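Local structure of 39 kDa initiator binding protein (Trichomonas vaginalis, 1Q87) at residues S21-N26 and N30-F35. The protein probably binds the initiator (Inr) element of core promoters, this chain being its C-domain. Residues are numbered along the deposited sequence; the frame is centred on the assembly and turned at random.
Sequences SMCIGN and NEQETF
I24 carries most of the apolar contact, its side chain directed at the start of the helix, against Q32 and F35. Both of its methyls reach F35: I24 CG2 comes to 3.8 Å from F35 CE1, obliquely to the ring, and I24 CD1 to 4.0 Å from F35 CB, at the root of the same side chain. It is the setting of CG1 between the backbone N and the carbonyl carbon (chi1 52°) that brings the two methyls there together. I24 CG1 also packs 3.9 Å from Q32 CG, the two side chains running past each other in opposite directions. The helix backbone is approached less closely, E31 O lying 4.4 Å from I24 CD1.

Polar contact gathers at the end of Q32. Its side chain, extended beyond CG, carries the amide to the I24 carbonyl and to the thiol of C23, whose SG lies 4.1 Å from Q32 CD. The amide's orientation is uncertain, so a hydrogen bond to I24 O is possible but not established.

The contact sets the loop preceding helix 29-47 against the start of that helix. Helix 95-105 closes the inner side: Y99 OH receives the I24 N-H, its ring meets F35 edge-to-face, and A103 touches I24. Beyond strand 147-151, N153 pairs with the backbone of C23, and N156 bonds G25 O just before strand 157-162.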
loop_
_atom_site.group_PDB
_atom_site.type_symbol
_atom_site.label_atom_id
_atom_site.label_comp_id
_atom_site.label_asym_id
_atom_site.label_seq_id
_atom_site.Cartn_x
_atom_site.Cartn_y
_atom_site.Cartn_z
ATOM N N SER A 21 -9.631 13.925 8.013
ATOM C CA SER A 21 -9.531 14.390 6.596
ATOM C C SER A 21 -8.431 13.608 5.858
ATOM O O SER A 21 -7.251 13.973 5.905
ATOM C CB SER A 21 -9.231 15.893 6.553
ATOM O OG SER A 21 -9.671 16.452 5.323
ATOM N N MET A 22 -8.850 12.536 5.184
ATOM C CA MET A 22 -7.978 11.635 4.434
ATOM C C MET A 22 -7.156 12.302 3.343
ATOM O O MET A 22 -7.682 12.890 2.415
ATOM C CB MET A 22 -8.803 10.515 3.799
ATOM C CG MET A 22 -7.970 9.522 2.985
ATOM S SD MET A 22 -8.935 8.615 1.732
ATOM C CE MET A 22 -9.959 7.594 2.752
ATOM N N CYS A 23 -5.846 12.177 3.453
ATOM C CA CYS A 23 -4.959 12.752 2.473
ATOM C C CYS A 23 -3.633 11.987 2.534
ATOM O O CYS A 23 -3.253 11.478 3.577
ATOM C CB CYS A 23 -4.762 14.238 2.777
ATOM S SG CYS A 23 -4.137 15.136 1.376
ATOM N N ILE A 24 -2.914 11.888 1.429
ATOM C CA ILE A 24 -1.675 11.152 1.520
ATOM C C ILE A 24 -0.652 12.034 2.209
ATOM O O ILE A 24 -0.727 13.261 2.120
ATOM C CB ILE A 24 -1.181 10.720 0.139
ATOM C CG1 ILE A 24 -1.132 11.916 -0.798
ATOM C CG2 ILE A 24 -2.115 9.640 -0.404
ATOM C CD1 ILE A 24 -0.175 11.714 -1.992
ATOM N N GLY A 25 0.284 11.400 2.912
ATOM C CA GLY A 25 1.318 12.125 3.625
ATOM C C GLY A 25 2.679 11.972 2.969
ATOM O O GLY A 25 2.819 11.290 1.952
ATOM N N ASN A 26 3.677 12.605 3.580
ATOM C CA ASN A 26 5.049 12.616 3.106
ATOM C C ASN A 26 5.036 12.979 1.644
ATOM O O ASN A 26 5.890 12.513 0.870
ATOM C CB ASN A 26 5.719 11.249 3.308
ATOM C CG ASN A 26 7.222 11.376 3.653
ATOM O OD1 ASN A 26 7.891 10.397 4.001
ATOM N ND2 ASN A 26 7.735 12.590 3.573
ATOM N N ASN A 30 1.858 19.764 -4.576
ATOM C CA ASN A 30 1.731 19.399 -5.984
ATOM C C ASN A 30 1.511 17.885 -6.156
ATOM O O ASN A 30 0.676 17.448 -6.941
ATOM C CB ASN A 30 2.999 19.798 -6.741
ATOM C CG ASN A 30 3.119 21.299 -6.954
ATOM O OD1 ASN A 30 4.173 21.780 -7.402
ATOM N ND2 ASN A 30 2.049 22.049 -6.646
ATOM N N GLU A 31 2.280 17.087 -5.429
ATOM C CA GLU A 31 2.137 15.656 -5.527
ATOM C C GLU A 31 0.766 15.218 -5.055
ATOM O O GLU A 31 0.197 14.278 -5.599
ATOM C CB GLU A 31 3.241 14.968 -4.721
ATOM C CG GLU A 31 4.628 15.276 -5.302
ATOM C CD GLU A 31 5.794 14.736 -4.487
ATOM O OE1 GLU A 31 6.942 14.874 -4.973
ATOM O OE2 GLU A 31 5.581 14.188 -3.380
ATOM N N GLN A 32 0.234 15.917 -4.060
ATOM C CA GLN A 32 -1.068 15.578 -3.502
ATOM C C GLN A 32 -2.182 15.795 -4.508
ATOM O O GLN A 32 -3.075 14.927 -4.664
ATOM C CB GLN A 32 -1.328 16.393 -2.251
ATOM C CG GLN A 32 -0.691 15.754 -1.048
ATOM C CD GLN A 32 -0.598 16.684 0.142
ATOM O OE1 GLN A 32 -0.665 16.236 1.282
ATOM N NE2 GLN A 32 -0.423 17.980 -0.113
ATOM N N GLU A 33 -2.124 16.943 -5.185
ATOM C CA GLU A 33 -3.109 17.254 -6.189
ATOM C C GLU A 33 -2.907 16.378 -7.413
ATOM O O GLU A 33 -3.874 15.911 -8.009
ATOM C CB GLU A 33 -3.063 18.732 -6.530
ATOM C CG GLU A 33 -3.702 19.559 -5.410
ATOM C CD GLU A 33 -4.906 18.839 -4.761
ATOM O OE1 GLU A 33 -5.900 18.560 -5.483
ATOM O OE2 GLU A 33 -4.847 18.551 -3.535
ATOM N N THR A 34 -1.660 16.139 -7.789
ATOM C CA THR A 34 -1.436 15.266 -8.914
ATOM C C THR A 34 -2.078 13.911 -8.591
ATOM O O THR A 34 -2.837 13.344 -9.396
ATOM C CB THR A 34 0.039 15.028 -9.151
ATOM O OG1 THR A 34 0.663 16.258 -9.541
ATOM C CG2 THR A 34 0.226 13.949 -10.237
ATOM N N PHE A 35 -1.789 13.397 -7.402
ATOM C CA PHE A 35 -2.326 12.107 -7.045
ATOM C C PHE A 35 -3.850 12.115 -6.946
ATOM O O PHE A 35 -4.520 11.120 -7.271
ATOM C CB PHE A 35 -1.723 11.615 -5.731
ATOM C CG PHE A 35 -2.394 10.395 -5.205
ATOM C CD1 PHE A 35 -3.308 10.493 -4.169
ATOM C CD2 PHE A 35 -2.159 9.142 -5.791
ATOM C CE1 PHE A 35 -3.980 9.351 -3.712
ATOM C CE2 PHE A 35 -2.815 8.034 -5.357
ATOM C CZ PHE A 35 -3.726 8.125 -4.314
#